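Local structure of Pre-mRNA-splicing factor SAD1 (Saccharomyces cerevisiae, 4MSX) at residues A[151-156]-A[234-239]; A[373-378]-A[404-409]. The protein promotes assembly of newly made U4 snRNA into the U4/U6 snRNP and is required for pre-mRNA splicing, although its ubiquitin-protease-like fold is catalytically inactive as a deubiquitinase. One frame throughout, in Å; residues are numbered along the deposited sequence.

Contact 1 (A[151-156]-A[234-239]); sequences IKFAAY and IWSPKL
F153, near the end of helix 146-155, pushes its ring against the loop residues S236, P237 and K238, and all the contact runs through this one aromatic. Over one face lies the end of K238. Its CE sits 3.8 Å from the centroid of the F153 ring and only 12° off the normal, a CH-pi contact. The ammonium group beyond it makes a cation-pi interaction, with K238 NZ 3.9 Å from the same centroid and tilted 25° toward the CD2 side. The lysine chain is bent at its third torsion (chi3 50°), which folds CE and NZ across the ring. At the ring's edge the neighbours are different: S236 OG lies in plane, 3.5 Å from F153 CE1, while P237 CD meets F153 CZ at 4.1 Å in plain apolar contact. Within the loop, K238 N donates to S236 OG in a nearly straight bond of 3.1 Å, closing an ST turn, which probably helps to hold the hydroxyl at the ring's edge. Y179 OH, hydrogen-bonded to S236 O and L239 N, ties down the same loop. Replacing F153 by an alanine is likely to leave the K238 ammonium without its aromatic partner and to open a gap beside P237 and S236. Helix 146-155 falls within the predicted degenerate UBP-type zinc finger and the loop follows helix 222-234 of the USP region, consistent with an interdomain contact in which an aromatic on the zinc-finger side is set against an ST turn on the USP side.

Contact 2 (A[373-378]-A[404-409]); sequences QFLIFH and LEILHV
L375 and I406 reach toward each other tip to tip, L375 CD2 lying 3.5 Å from I406 CD1. Two residues along each strand, F377 and L404 come from opposite directions, and L404 CD1 approaches the ring in its plane, at the edge, 3.7 Å from F377 CE2. L404 arrives through a single methyl, its chain extended with CG anti to the backbone N (chi1 170°). The backbones stay well apart, the nearest CA atoms being those of L375 and I406 at 11.0 Å. Alternation turns L375 and F377 to one side of strand 374-379, and L404 and I406 to one side of strand 403-406. Behind I406 the chain reverses in a type I' turn to V409 (I406 N to V409 O 2.8 Å, V409 N to I406 O 2.9 Å), making 403-406 and 409-421 a beta hairpin. Backbone bonds of L375 with W478 and of F377 with Q476 hold strand 374-379 to strand 472-480. W478 also touches L404 and meets the F377 ring, so it borders both sides of the contact. The contacting strands are non-adjacent in the mixed USP-region sheet, linked through 472-480 and 409-421 and brought face to face by side chains, consistent with a curled sheet. With no directional bond between the segments, their fit depends on the shape and burial of four hydrocarbon side chains, each strand's course coming from backbone pairing with its neighbours.

Contact 1 is partly buried and contact 2 fully so, and their chemistry follows. At 151-156 with 234-239 an exposed lysine covers an aromatic face beside a serine hydroxyl, whereas at 373-378 with 404-409 the touching groups are hydrocarbon throughout. The elements differ too: contact 1 joins a helix of the predicted zinc-finger region to a loop of the USP region, while contact 2 joins two non-neighbouring strands of one mixed sheet within the latter. Each includes a phenylalanine met at its ring edge, but only F153 carries a cation over its face. The two lie in series along the chain, on opposite sides of its centre, with centres about 34 Å apart.

Contact 1 (A[151-156]-A[234-239])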
loop_
_atom_site.group_PDB
_atom_site.type_symbol
_atom_site.label_atom_id
_atom_site.label_comp_id
_atom_site.label_asym_id
_atom_site.label_seq_id
_atom_site.Cartn_x
_atom_site.Cartn_y
_atom_site.Cartn_z
ATOM N N ILE A 151 8.432 2.226 -21.989
ATOM C CA ILE A 151 9.421 1.717 -21.031
ATOM C C ILE A 151 9.731 2.707 -19.951
ATOM O O ILE A 151 9.811 2.355 -18.767
ATOM C CB ILE A 151 10.764 1.291 -21.770
ATOM C CG1 ILE A 151 10.484 0.026 -22.562
ATOM C CG2 ILE A 151 11.883 1.060 -20.756
ATOM C CD1 ILE A 151 11.604 -0.240 -23.648
ATOM N N LYS A 152 9.813 3.977 -20.322
ATOM C CA LYS A 152 10.103 4.996 -19.332
ATOM C C LYS A 152 8.884 5.073 -18.350
ATOM O O LYS A 152 9.045 5.319 -17.143
ATOM C CB LYS A 152 10.259 6.353 -20.004
ATOM C CG LYS A 152 10.771 7.449 -19.088
ATOM C CD LYS A 152 11.023 8.709 -19.907
ATOM C CE LYS A 152 11.446 9.882 -19.054
ATOM N NZ LYS A 152 11.762 11.083 -19.906
ATOM N N PHE A 153 7.692 4.849 -18.876
ATOM C CA PHE A 153 6.489 4.902 -18.018
ATOM C C PHE A 153 6.472 3.699 -17.022
ATOM O O PHE A 153 6.023 3.832 -15.869
ATOM C CB PHE A 153 5.268 4.847 -18.869
ATOM C CG PHE A 153 3.988 5.177 -18.123
ATOM C CD1 PHE A 153 3.362 4.220 -17.332
ATOM C CD2 PHE A 153 3.417 6.441 -18.244
ATOM C CE1 PHE A 153 2.156 4.513 -16.666
ATOM C CE2 PHE A 153 2.189 6.746 -17.570
ATOM C CZ PHE A 153 1.576 5.776 -16.808
ATOM N N ALA A 154 6.949 2.530 -17.467
ATOM C CA ALA A 154 7.043 1.357 -16.597
ATOM C C ALA A 154 8.001 1.606 -15.434
ATOM O O ALA A 154 7.798 1.072 -14.317
ATOM C CB ALA A 154 7.510 0.092 -17.407
ATOM N N ALA A 155 9.057 2.388 -15.687
ATOM C CA ALA A 155 10.026 2.736 -14.643
ATOM C C ALA A 155 9.538 3.868 -13.715
ATOM O O ALA A 155 9.921 3.921 -12.533
ATOM C CB ALA A 155 11.393 3.151 -15.283
ATOM N N TYR A 156 8.705 4.769 -14.245
ATOM C CA TYR A 156 8.296 5.935 -13.496
ATOM C C TYR A 156 6.965 6.481 -14.067
ATOM O O TYR A 156 6.973 7.333 -14.900
ATOM C CB TYR A 156 9.413 6.981 -13.564
ATOM C CG TYR A 156 9.152 8.176 -12.703
ATOM C CD1 TYR A 156 9.489 8.148 -11.356
ATOM C CD2 TYR A 156 8.554 9.331 -13.209
ATOM C CE1 TYR A 156 9.256 9.214 -10.518
ATOM C CE2 TYR A 156 8.299 10.435 -12.351
ATOM C CZ TYR A 156 8.638 10.342 -10.994
ATOM O OH TYR A 156 8.454 11.375 -10.101
ATOM N N ILE A 234 1.280 1.443 -8.235
ATOM C CA ILE A 234 0.024 0.771 -7.837
ATOM C C ILE A 234 -1.136 1.221 -8.745
ATOM O O ILE A 234 -2.057 0.436 -9.060
ATOM C CB ILE A 234 -0.265 1.081 -6.354
ATOM C CG1 ILE A 234 0.666 0.179 -5.489
ATOM C CG2 ILE A 234 -1.784 0.914 -6.003
ATOM C CD1 ILE A 234 0.703 0.654 -4.010
ATOM N N TRP A 235 -1.074 2.482 -9.176
ATOM C CA TRP A 235 -2.178 3.043 -10.000
ATOM C C TRP A 235 -1.910 2.945 -11.516
ATOM O O TRP A 235 -2.725 3.391 -12.326
ATOM C CB TRP A 235 -2.481 4.506 -9.583
ATOM C CG TRP A 235 -3.303 4.438 -8.314
ATOM C CD1 TRP A 235 -2.858 4.539 -7.012
ATOM C CD2 TRP A 235 -4.692 4.172 -8.253
ATOM N NE1 TRP A 235 -3.950 4.372 -6.126
ATOM C CE2 TRP A 235 -5.069 4.123 -6.883
ATOM C CE3 TRP A 235 -5.680 3.975 -9.236
ATOM C CZ2 TRP A 235 -6.426 3.887 -6.476
ATOM C CZ3 TRP A 235 -6.989 3.733 -8.850
ATOM C CH2 TRP A 235 -7.364 3.709 -7.472
ATOM N N SER A 236 -0.767 2.368 -11.918
ATOM C CA SER A 236 -0.433 2.445 -13.329
ATOM C C SER A 236 -1.452 1.725 -14.194
ATOM O O SER A 236 -1.773 0.553 -13.950
ATOM C CB SER A 236 0.968 1.848 -13.599
ATOM O OG SER A 236 1.076 1.671 -15.002
ATOM N N PRO A 237 -1.984 2.415 -15.219
ATOM C CA PRO A 237 -2.903 1.748 -16.158
ATOM C C PRO A 237 -2.162 1.050 -17.333
ATOM O O PRO A 237 -2.825 0.567 -18.248
ATOM C CB PRO A 237 -3.760 2.925 -16.721
ATOM C CG PRO A 237 -2.803 4.076 -16.767
ATOM C CD PRO A 237 -1.833 3.849 -15.514
ATOM N N LYS A 238 -0.833 1.010 -17.297
ATOM C CA LYS A 238 -0.045 0.385 -18.381
ATOM C C LYS A 238 1.025 -0.620 -17.884
ATOM O O LYS A 238 2.111 -0.746 -18.468
ATOM C CB LYS A 238 0.651 1.508 -19.173
ATOM C CG LYS A 238 -0.344 2.363 -19.966
ATOM C CD LYS A 238 0.140 3.825 -20.193
ATOM C CE LYS A 238 1.534 3.976 -20.742
ATOM N NZ LYS A 238 1.797 5.381 -21.272
ATOM N N LEU A 239 0.738 -1.315 -16.793
ATOM C CA LEU A 239 1.709 -2.265 -16.238
ATOM C C LEU A 239 2.091 -3.334 -17.264
ATOM O O LEU A 239 1.233 -3.845 -17.955
ATOM C CB LEU A 239 1.065 -2.985 -15.034
ATOM C CG LEU A 239 0.844 -2.090 -13.804
ATOM C CD1 LEU A 239 0.049 -2.859 -12.715
ATOM C CD2 LEU A 239 2.196 -1.625 -13.255
#

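Contact 2 (A[373-378]-A[404-409])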
loop_
_atom_site.group_PDB
_atom_site.type_symbol
_atom_site.label_atom_id
_atom_site.label_comp_id
_atom_site.label_asym_id
_atom_site.label_seq_id
_atom_site.Cartn_x
_atom_site.Cartn_y
_atom_site.Cartn_z
ATOM N N GLN A 373 -11.848 12.972 7.610
ATOM C CA GLN A 373 -12.391 12.473 6.359
ATOM C C GLN A 373 -12.198 10.926 6.283
ATOM O O GLN A 373 -13.065 10.208 5.764
ATOM C CB GLN A 373 -11.646 13.110 5.155
ATOM C CG GLN A 373 -12.199 12.651 3.849
ATOM C CD GLN A 373 -13.584 13.308 3.580
ATOM O OE1 GLN A 373 -14.038 14.187 4.350
ATOM N NE2 GLN A 373 -14.265 12.863 2.523
ATOM N N PHE A 374 -11.046 10.424 6.740
ATOM C CA PHE A 374 -10.809 8.954 6.744
ATOM C C PHE A 374 -10.620 8.504 8.179
ATOM O O PHE A 374 -9.642 8.897 8.817
ATOM C CB PHE A 374 -9.543 8.594 5.911
ATOM C CG PHE A 374 -9.682 8.954 4.488
ATOM C CD1 PHE A 374 -10.353 8.121 3.624
ATOM C CD2 PHE A 374 -9.231 10.206 4.031
ATOM C CE1 PHE A 374 -10.494 8.471 2.260
ATOM C CE2 PHE A 374 -9.406 10.601 2.682
ATOM C CZ PHE A 374 -10.048 9.738 1.804
ATOM N N LEU A 375 -11.566 7.709 8.668
ATOM C CA LEU A 375 -11.577 7.199 10.048
ATOM C C LEU A 375 -11.160 5.744 9.958
ATOM O O LEU A 375 -11.808 4.936 9.272
ATOM C CB LEU A 375 -13.021 7.346 10.601
ATOM C CG LEU A 375 -13.294 6.928 12.053
ATOM C CD1 LEU A 375 -12.322 7.639 13.013
ATOM C CD2 LEU A 375 -14.776 7.254 12.404
ATOM N N ILE A 376 -10.038 5.428 10.608
ATOM C CA ILE A 376 -9.444 4.096 10.519
ATOM C C ILE A 376 -9.627 3.386 11.854
ATOM O O ILE A 376 -9.173 3.894 12.904
ATOM C CB ILE A 376 -7.927 4.224 10.217
ATOM C CG1 ILE A 376 -7.718 5.101 8.989
ATOM C CG2 ILE A 376 -7.307 2.785 10.032
ATOM C CD1 ILE A 376 -6.186 5.412 8.676
ATOM N N PHE A 377 -10.285 2.234 11.816
ATOM C CA PHE A 377 -10.514 1.462 13.037
ATOM C C PHE A 377 -9.579 0.278 13.047
ATOM O O PHE A 377 -9.308 -0.317 12.006
ATOM C CB PHE A 377 -11.908 0.841 13.042
ATOM C CG PHE A 377 -13.035 1.859 13.093
ATOM C CD1 PHE A 377 -12.930 2.987 13.893
ATOM C CD2 PHE A 377 -14.190 1.651 12.357
ATOM C CE1 PHE A 377 -13.986 3.920 13.976
ATOM C CE2 PHE A 377 -15.260 2.598 12.412
ATOM C CZ PHE A 377 -15.141 3.720 13.197
ATOM N N HIS A 378 -9.200 -0.113 14.241
ATOM C CA HIS A 378 -8.460 -1.375 14.447
ATOM C C HIS A 378 -9.281 -2.210 15.451
ATOM O O HIS A 378 -9.670 -1.691 16.503
ATOM C CB HIS A 378 -7.115 -1.034 15.071
ATOM C CG HIS A 378 -6.465 -2.169 15.828
ATOM N ND1 HIS A 378 -6.041 -2.031 17.134
ATOM C CD2 HIS A 378 -6.110 -3.420 15.437
ATOM C CE1 HIS A 378 -5.475 -3.168 17.530
ATOM N NE2 HIS A 378 -5.462 -4.007 16.509
ATOM N N LEU A 404 -22.429 3.754 8.374
ATOM C CA LEU A 404 -22.280 3.870 9.789
ATOM C C LEU A 404 -22.560 5.336 10.098
ATOM O O LEU A 404 -22.260 6.192 9.303
ATOM C CB LEU A 404 -20.806 3.439 10.105
ATOM C CG LEU A 404 -20.140 3.622 11.443
ATOM C CD1 LEU A 404 -18.814 2.840 11.511
ATOM C CD2 LEU A 404 -19.888 5.093 11.648
ATOM N N GLU A 405 -23.135 5.644 11.252
ATOM C CA GLU A 405 -23.303 7.045 11.591
ATOM C C GLU A 405 -22.754 7.284 12.982
ATOM O O GLU A 405 -22.989 6.487 13.862
ATOM C CB GLU A 405 -24.814 7.394 11.545
ATOM C CG GLU A 405 -25.081 8.876 11.649
ATOM C CD GLU A 405 -26.547 9.253 11.376
ATOM O OE1 GLU A 405 -27.461 8.609 11.952
ATOM O OE2 GLU A 405 -26.765 10.192 10.581
ATOM N N ILE A 406 -22.015 8.371 13.184
ATOM C CA ILE A 406 -21.514 8.701 14.523
ATOM C C ILE A 406 -21.958 10.124 14.863
ATOM O O ILE A 406 -21.504 11.075 14.238
ATOM C CB ILE A 406 -19.955 8.668 14.595
ATOM C CG1 ILE A 406 -19.435 7.274 14.294
ATOM C CG2 ILE A 406 -19.475 9.141 15.973
ATOM C CD1 ILE A 406 -17.909 7.219 13.988
ATOM N N LEU A 407 -22.843 10.256 15.846
ATOM C CA LEU A 407 -23.440 11.558 16.179
ATOM C C LEU A 407 -23.714 12.421 14.923
ATOM O O LEU A 407 -23.152 13.512 14.730
ATOM C CB LEU A 407 -22.563 12.302 17.183
ATOM C CG LEU A 407 -22.455 11.566 18.528
ATOM C CD1 LEU A 407 -21.566 12.346 19.480
ATOM C CD2 LEU A 407 -23.850 11.286 19.147
ATOM N N HIS A 408 -24.551 11.868 14.059
ATOM C CA HIS A 408 -25.036 12.543 12.844
ATOM C C HIS A 408 -24.046 12.680 11.702
ATOM O O HIS A 408 -24.421 13.175 10.635
ATOM C CB HIS A 408 -25.672 13.884 13.209
ATOM C CG HIS A 408 -26.816 13.721 14.162
ATOM N ND1 HIS A 408 -27.025 14.552 15.242
ATOM C CD2 HIS A 408 -27.788 12.777 14.216
ATOM C CE1 HIS A 408 -28.088 14.136 15.909
ATOM N NE2 HIS A 408 -28.565 13.057 15.312
ATOM N N VAL A 409 -22.807 12.211 11.882
ATOM C CA VAL A 409 -21.852 12.246 10.763
ATOM C C VAL A 409 -21.899 10.880 10.107
ATOM O O VAL A 409 -21.754 9.874 10.789
ATOM C CB VAL A 409 -20.455 12.570 11.266
ATOM C CG1 VAL A 409 -19.438 12.554 10.114
ATOM C CG2 VAL A 409 -20.467 13.928 11.987
#